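Local coordinates for protein DNA polymerase (Pyrobaculum calidifontis, PDB 5MDN) that probably catalyses template-directed DNA synthesis, adding deoxyribonucleotides from their triphosphates to a growing DNA strand with release of diphosphate, at residues Leu473-Ala487 against Leu500-Met514. Numbering follows the deposited sequence.
Sequences LKHLVELRRAVREEA and LDERQRALKVMANAM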
loop_
_atom_site.group_PDB
_atom_site.type_symbol
_atom_site.label_atom_id
_atom_site.label_comp_id
_atom_site.label_asym_id
_atom_site.label_seq_id
_atom_site.Cartn_x
_atom_site.Cartn_y
_atom_site.Cartn_z
ATOM N N LEU A 473 4.463 18.629 -11.754
ATOM C CA LEU A 473 5.592 18.569 -10.835
ATOM C C LEU A 473 5.983 19.961 -10.361
ATOM O O LEU A 473 6.289 20.156 -9.179
ATOM C CB LEU A 473 6.779 17.894 -11.514
ATOM C CG LEU A 473 6.540 16.444 -11.920
ATOM C CD1 LEU A 473 7.599 15.978 -12.907
ATOM C CD2 LEU A 473 6.505 15.555 -10.694
ATOM N N LYS A 474 6.000 20.937 -11.275
ATOM C CA LYS A 474 6.307 22.315 -10.894
ATOM C C LYS A 474 5.375 22.802 -9.792
ATOM O O LYS A 474 5.799 23.514 -8.875
ATOM C CB LYS A 474 6.215 23.236 -12.114
ATOM C CG LYS A 474 7.280 22.988 -13.172
ATOM C CD LYS A 474 7.302 24.044 -14.257
ATOM C CE LYS A 474 8.298 23.645 -15.328
ATOM N NZ LYS A 474 8.286 24.609 -16.454
ATOM N N HIS A 475 4.096 22.433 -9.871
ATOM C CA HIS A 475 3.135 22.834 -8.849
ATOM C C HIS A 475 3.379 22.097 -7.537
ATOM O O HIS A 475 3.284 22.694 -6.457
ATOM C CB HIS A 475 1.718 22.593 -9.360
ATOM C CG HIS A 475 0.652 23.194 -8.501
ATOM N ND1 HIS A 475 -0.014 22.475 -7.533
ATOM C CD2 HIS A 475 0.138 24.446 -8.461
ATOM C CE1 HIS A 475 -0.898 23.257 -6.938
ATOM N NE2 HIS A 475 -0.824 24.458 -7.480
ATOM N N LEU A 476 3.679 20.797 -7.609
ATOM C CA LEU A 476 3.991 20.040 -6.400
ATOM C C LEU A 476 5.239 20.584 -5.718
ATOM O O LEU A 476 5.289 20.683 -4.486
ATOM C CB LEU A 476 4.165 18.559 -6.735
ATOM C CG LEU A 476 2.918 17.788 -7.173
ATOM C CD1 LEU A 476 3.274 16.362 -7.565
ATOM C CD2 LEU A 476 1.870 17.800 -6.071
ATOM N N VAL A 477 6.262 20.935 -6.502
ATOM C CA VAL A 477 7.479 21.512 -5.935
ATOM C C VAL A 477 7.171 22.841 -5.253
ATOM O O VAL A 477 7.660 23.119 -4.152
ATOM C CB VAL A 477 8.556 21.664 -7.023
ATOM C CG1 VAL A 477 9.742 22.454 -6.496
ATOM C CG2 VAL A 477 9.007 20.297 -7.516
ATOM N N GLU A 478 6.355 23.683 -5.894
ATOM C CA GLU A 478 6.006 24.973 -5.306
ATOM C C GLU A 478 5.220 24.794 -4.012
ATOM O O GLU A 478 5.496 25.461 -3.008
ATOM C CB GLU A 478 5.202 25.805 -6.304
ATOM C CG GLU A 478 5.149 27.290 -5.972
ATOM C CD GLU A 478 4.369 28.088 -7.001
ATOM O OE1 GLU A 478 3.304 27.606 -7.444
ATOM O OE2 GLU A 478 4.814 29.198 -7.359
ATOM N N LEU A 479 4.214 23.913 -4.027
ATOM C CA LEU A 479 3.430 23.642 -2.824
ATOM C C LEU A 479 4.325 23.213 -1.667
ATOM O O LEU A 479 4.202 23.725 -0.549
ATOM C CB LEU A 479 2.383 22.566 -3.107
ATOM C CG LEU A 479 1.162 22.932 -3.949
ATOM C CD1 LEU A 479 0.341 21.681 -4.204
ATOM C CD2 LEU A 479 0.327 24.002 -3.267
ATOM N N ARG A 480 5.236 22.272 -1.922
ATOM C CA ARG A 480 6.130 21.799 -0.870
ATOM C C ARG A 480 7.070 22.902 -0.403
ATOM O O ARG A 480 7.291 23.067 0.801
ATOM C CB ARG A 480 6.926 20.594 -1.368
ATOM C CG ARG A 480 7.724 19.887 -0.292
ATOM C CD ARG A 480 8.671 18.878 -0.912
ATOM N NE ARG A 480 9.730 18.480 0.011
ATOM C CZ ARG A 480 10.789 17.756 -0.337
ATOM N NH1 ARG A 480 10.942 17.359 -1.594
ATOM N NH2 ARG A 480 11.701 17.438 0.570
ATOM N N ARG A 481 7.645 23.652 -1.345
ATOM C CA ARG A 481 8.545 24.745 -0.988
ATOM C C ARG A 481 7.855 25.764 -0.089
ATOM O O ARG A 481 8.476 26.319 0.824
ATOM C CB ARG A 481 9.079 25.409 -2.257
ATOM C CG ARG A 481 10.283 26.312 -2.044
ATOM C CD ARG A 481 11.251 26.172 -3.208
ATOM N NE ARG A 481 10.634 26.548 -4.477
ATOM C CZ ARG A 481 10.991 26.050 -5.657
ATOM N NH1 ARG A 481 11.956 25.143 -5.730
ATOM N NH2 ARG A 481 10.377 26.452 -6.762
ATOM N N ALA A 482 6.569 26.024 -0.334
ATOM C CA ALA A 482 5.826 26.955 0.509
ATOM C C ALA A 482 5.563 26.358 1.885
ATOM O O ALA A 482 5.724 27.033 2.909
ATOM C CB ALA A 482 4.513 27.343 -0.173
ATOM N N VAL A 483 5.140 25.092 1.929
ATOM C CA VAL A 483 4.906 24.420 3.205
ATOM C C VAL A 483 6.202 24.320 4.001
ATOM O O VAL A 483 6.221 24.544 5.217
ATOM C CB VAL A 483 4.274 23.034 2.972
ATOM C CG1 VAL A 483 4.270 22.222 4.260
ATOM C CG2 VAL A 483 2.861 23.179 2.427
ATOM N N ARG A 484 7.305 23.987 3.325
ATOM C CA ARG A 484 8.560 23.717 4.018
ATOM C C ARG A 484 9.108 24.958 4.714
ATOM O O ARG A 484 9.696 24.846 5.797
ATOM C CB ARG A 484 9.583 23.165 3.025
ATOM C CG ARG A 484 10.617 22.232 3.624
ATOM C CD ARG A 484 11.399 21.545 2.515
ATOM N NE ARG A 484 12.481 20.707 3.023
ATOM C CZ ARG A 484 13.330 20.042 2.247
ATOM N NH1 ARG A 484 13.221 20.118 0.927
ATOM N NH2 ARG A 484 14.286 19.298 2.787
ATOM N N GLU A 485 8.930 26.141 4.125
ATOM C CA GLU A 485 9.390 27.357 4.788
ATOM C C GLU A 485 8.463 27.765 5.926
ATOM O O GLU A 485 8.924 28.343 6.917
ATOM C CB GLU A 485 9.538 28.502 3.781
ATOM C CG GLU A 485 8.240 29.182 3.374
ATOM C CD GLU A 485 8.478 30.520 2.700
ATOM O OE1 GLU A 485 9.085 31.406 3.340
ATOM O OE2 GLU A 485 8.058 30.689 1.536
ATOM N N GLU A 486 7.161 27.486 5.803
ATOM C CA GLU A 486 6.239 27.749 6.901
ATOM C C GLU A 486 6.558 26.900 8.125
ATOM O O GLU A 486 6.165 27.266 9.239
ATOM C CB GLU A 486 4.799 27.498 6.448
ATOM C CG GLU A 486 3.741 28.284 7.216
ATOM C CD GLU A 486 3.539 29.693 6.680
ATOM O OE1 GLU A 486 4.513 30.294 6.174
ATOM O OE2 GLU A 486 2.398 30.198 6.758
ATOM N N ALA A 487 7.255 25.776 7.941
ATOM C CA ALA A 487 7.670 24.964 9.080
ATOM C C ALA A 487 8.729 25.670 9.917
ATOM O O ALA A 487 8.860 25.392 11.115
ATOM C CB ALA A 487 8.189 23.609 8.599
ATOM N N LEU A 500 3.073 19.840 9.583
ATOM C CA LEU A 500 3.615 20.418 8.358
ATOM C C LEU A 500 4.700 19.542 7.744
ATOM O O LEU A 500 4.843 19.503 6.517
ATOM C CB LEU A 500 4.166 21.814 8.648
ATOM C CG LEU A 500 3.138 22.944 8.725
ATOM C CD1 LEU A 500 3.789 24.233 9.206
ATOM C CD2 LEU A 500 2.448 23.153 7.385
ATOM N N ASP A 501 5.479 18.844 8.577
ATOM C CA ASP A 501 6.502 17.940 8.060
ATOM C C ASP A 501 5.881 16.744 7.347
ATOM O O ASP A 501 6.425 16.259 6.348
ATOM C CB ASP A 501 7.413 17.476 9.195
ATOM C CG ASP A 501 8.704 16.854 8.693
ATOM O OD1 ASP A 501 9.528 17.583 8.099
ATOM O OD2 ASP A 501 8.896 15.637 8.897
ATOM N N GLU A 502 4.747 16.250 7.848
ATOM C CA GLU A 502 4.047 15.163 7.170
ATOM C C GLU A 502 3.493 15.624 5.826
ATOM O O GLU A 502 3.630 14.927 4.814
ATOM C CB GLU A 502 2.929 14.622 8.061
ATOM C CG GLU A 502 3.408 13.882 9.305
ATOM C CD GLU A 502 4.024 12.525 8.999
ATOM O OE1 GLU A 502 4.062 12.129 7.815
ATOM O OE2 GLU A 502 4.464 11.846 9.951
ATOM N N ARG A 503 2.844 16.791 5.804
ATOM C CA ARG A 503 2.355 17.349 4.547
ATOM C C ARG A 503 3.495 17.571 3.562
ATOM O O ARG A 503 3.350 17.311 2.362
ATOM C CB ARG A 503 1.607 18.656 4.812
ATOM C CG ARG A 503 1.495 19.568 3.601
ATOM C CD ARG A 503 0.357 20.563 3.743
ATOM N NE ARG A 503 -0.916 19.995 3.309
ATOM C CZ ARG A 503 -1.330 19.978 2.046
ATOM N NH1 ARG A 503 -0.570 20.497 1.091
ATOM N NH2 ARG A 503 -2.503 19.443 1.736
ATOM N N GLN A 504 4.640 18.056 4.051
ATOM C CA GLN A 504 5.796 18.247 3.180
ATOM C C GLN A 504 6.254 16.928 2.569
ATOM O O GLN A 504 6.560 16.865 1.372
ATOM C CB GLN A 504 6.932 18.910 3.961
ATOM C CG GLN A 504 8.281 18.930 3.245
ATOM C CD GLN A 504 9.127 17.707 3.549
ATOM O OE1 GLN A 504 9.934 17.275 2.726
ATOM N NE2 GLN A 504 8.945 17.143 4.737
ATOM N N ARG A 505 6.316 15.863 3.373
ATOM C CA ARG A 505 6.765 14.579 2.843
ATOM C C ARG A 505 5.744 13.993 1.875
ATOM O O ARG A 505 6.118 13.380 0.867
ATOM C CB ARG A 505 7.047 13.595 3.980
ATOM C CG ARG A 505 7.416 12.205 3.475
ATOM C CD ARG A 505 8.078 11.343 4.534
ATOM N NE ARG A 505 8.099 9.939 4.126
ATOM C CZ ARG A 505 7.251 9.011 4.561
ATOM N NH1 ARG A 505 6.305 9.327 5.435
ATOM N NH2 ARG A 505 7.356 7.763 4.126
ATOM N N ALA A 506 4.450 14.171 2.161
ATOM C CA ALA A 506 3.416 13.626 1.286
ATOM C C ALA A 506 3.524 14.198 -0.120
ATOM O O ALA A 506 3.328 13.481 -1.108
ATOM C CB ALA A 506 2.032 13.899 1.872
ATOM N N LEU A 507 3.832 15.492 -0.230
ATOM C CA LEU A 507 4.057 16.090 -1.542
ATOM C C LEU A 507 5.292 15.498 -2.213
ATOM O O LEU A 507 5.279 15.226 -3.419
ATOM C CB LEU A 507 4.181 17.606 -1.410
ATOM C CG LEU A 507 2.882 18.337 -1.067
ATOM C CD1 LEU A 507 3.165 19.662 -0.373
ATOM C CD2 LEU A 507 2.033 18.550 -2.308
ATOM N N LYS A 508 6.374 15.314 -1.448
ATOM C CA LYS A 508 7.591 14.705 -1.980
ATOM C C LYS A 508 7.319 13.320 -2.561
ATOM O O LYS A 508 7.763 13.002 -3.670
ATOM C CB LYS A 508 8.636 14.590 -0.873
ATOM C CG LYS A 508 9.908 13.888 -1.309
ATOM C CD LYS A 508 10.907 13.778 -0.174
ATOM C CE LYS A 508 12.142 13.008 -0.615
ATOM N NZ LYS A 508 13.123 12.840 0.492
ATOM N N VAL A 509 6.597 12.478 -1.814
ATOM C CA VAL A 509 6.393 11.094 -2.235
ATOM C C VAL A 509 5.602 11.033 -3.536
ATOM O O VAL A 509 5.907 10.231 -4.427
ATOM C CB VAL A 509 5.708 10.292 -1.113
ATOM C CG1 VAL A 509 5.413 8.870 -1.572
ATOM C CG2 VAL A 509 6.577 10.277 0.130
ATOM N N MET A 510 4.583 11.883 -3.673
ATOM C CA MET A 510 3.800 11.891 -4.904
ATOM C C MET A 510 4.620 12.411 -6.081
ATOM O O MET A 510 4.497 11.904 -7.202
ATOM C CB MET A 510 2.534 12.724 -4.713
ATOM C CG MET A 510 1.595 12.161 -3.655
ATOM S SD MET A 510 0.947 10.526 -4.055
ATOM C CE MET A 510 0.246 10.820 -5.674
ATOM N N ALA A 511 5.454 13.427 -5.848
ATOM C CA ALA A 511 6.337 13.923 -6.900
ATOM C C ALA A 511 7.337 12.855 -7.330
ATOM O O ALA A 511 7.537 12.621 -8.528
ATOM C CB ALA A 511 7.059 15.182 -6.421
ATOM N N ASN A 512 7.982 12.196 -6.363
ATOM C CA ASN A 512 8.980 11.182 -6.685
ATOM C C ASN A 512 8.359 9.892 -7.210
ATOM O O ASN A 512 9.073 9.070 -7.795
ATOM C CB ASN A 512 9.837 10.882 -5.455
ATOM C CG ASN A 512 10.618 12.090 -4.981
ATOM O OD1 ASN A 512 10.787 13.061 -5.720
ATOM N ND2 ASN A 512 11.107 12.035 -3.748
ATOM N N ALA A 513 7.056 9.691 -7.013
ATOM C CA ALA A 513 6.385 8.513 -7.547
ATOM C C ALA A 513 6.107 8.613 -9.042
ATOM O O ALA A 513 5.786 7.595 -9.665
ATOM C CB ALA A 513 5.075 8.270 -6.799
ATOM N N MET A 514 6.193 9.818 -9.615
ATOM C CA MET A 514 5.888 10.021 -11.030
ATOM C C MET A 514 6.697 9.087 -11.927
ATOM O O MET A 514 6.154 8.473 -12.854
ATOM C CB MET A 514 6.146 11.479 -11.410
ATOM C CG MET A 514 5.466 11.923 -12.693
ATOM S SD MET A 514 3.678 12.048 -12.503
ATOM C CE MET A 514 3.574 13.164 -11.106
#
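The antiparallel helix pair of the family B polymerase fingers meets here, with Arg480 set against Gln504 near its middle. The axes come within 9.1 Å at 160°. Leu507 lies between Leu476, Leu479 and Arg480. Its CD2 meets Leu476 CD2 at 3.8 Å, while its CD1 reaches the backbone of Arg480. Toward one end, Val483 CG1 packs on Leu500 CD2 at 3.7 Å, and its CG2 touches Arg503 CD. At the other, Leu473 CD2 meets Met514 CE at 3.8 Å.

The polar flank centres on Gln504. CG of Arg480 stands anti to the backbone N (chi1 -171°), and the extended chain runs across Gln504. NE and NH2 of Arg480 both reach Gln504 OE1, at 3.0 and 2.8 Å, in weak, bent hydrogen bonds. The guanidinium and amide planes are 40° apart. Lys508 runs alongside in the same direction, its CB over one guanidinium face. As in related polymerases, this basic flank probably faces the incoming triphosphate. A leucine in place of Arg480 would probably leave Gln504 OE1 without these two donors and the Lys508 chain without its flat neighbour.

Arg484 forms a salt bridge with Glu586. Helix 326-356 packs against Ala506 and Met510, helix 370-384 against Leu476 and Met510, and helix 424-431 against Leu473.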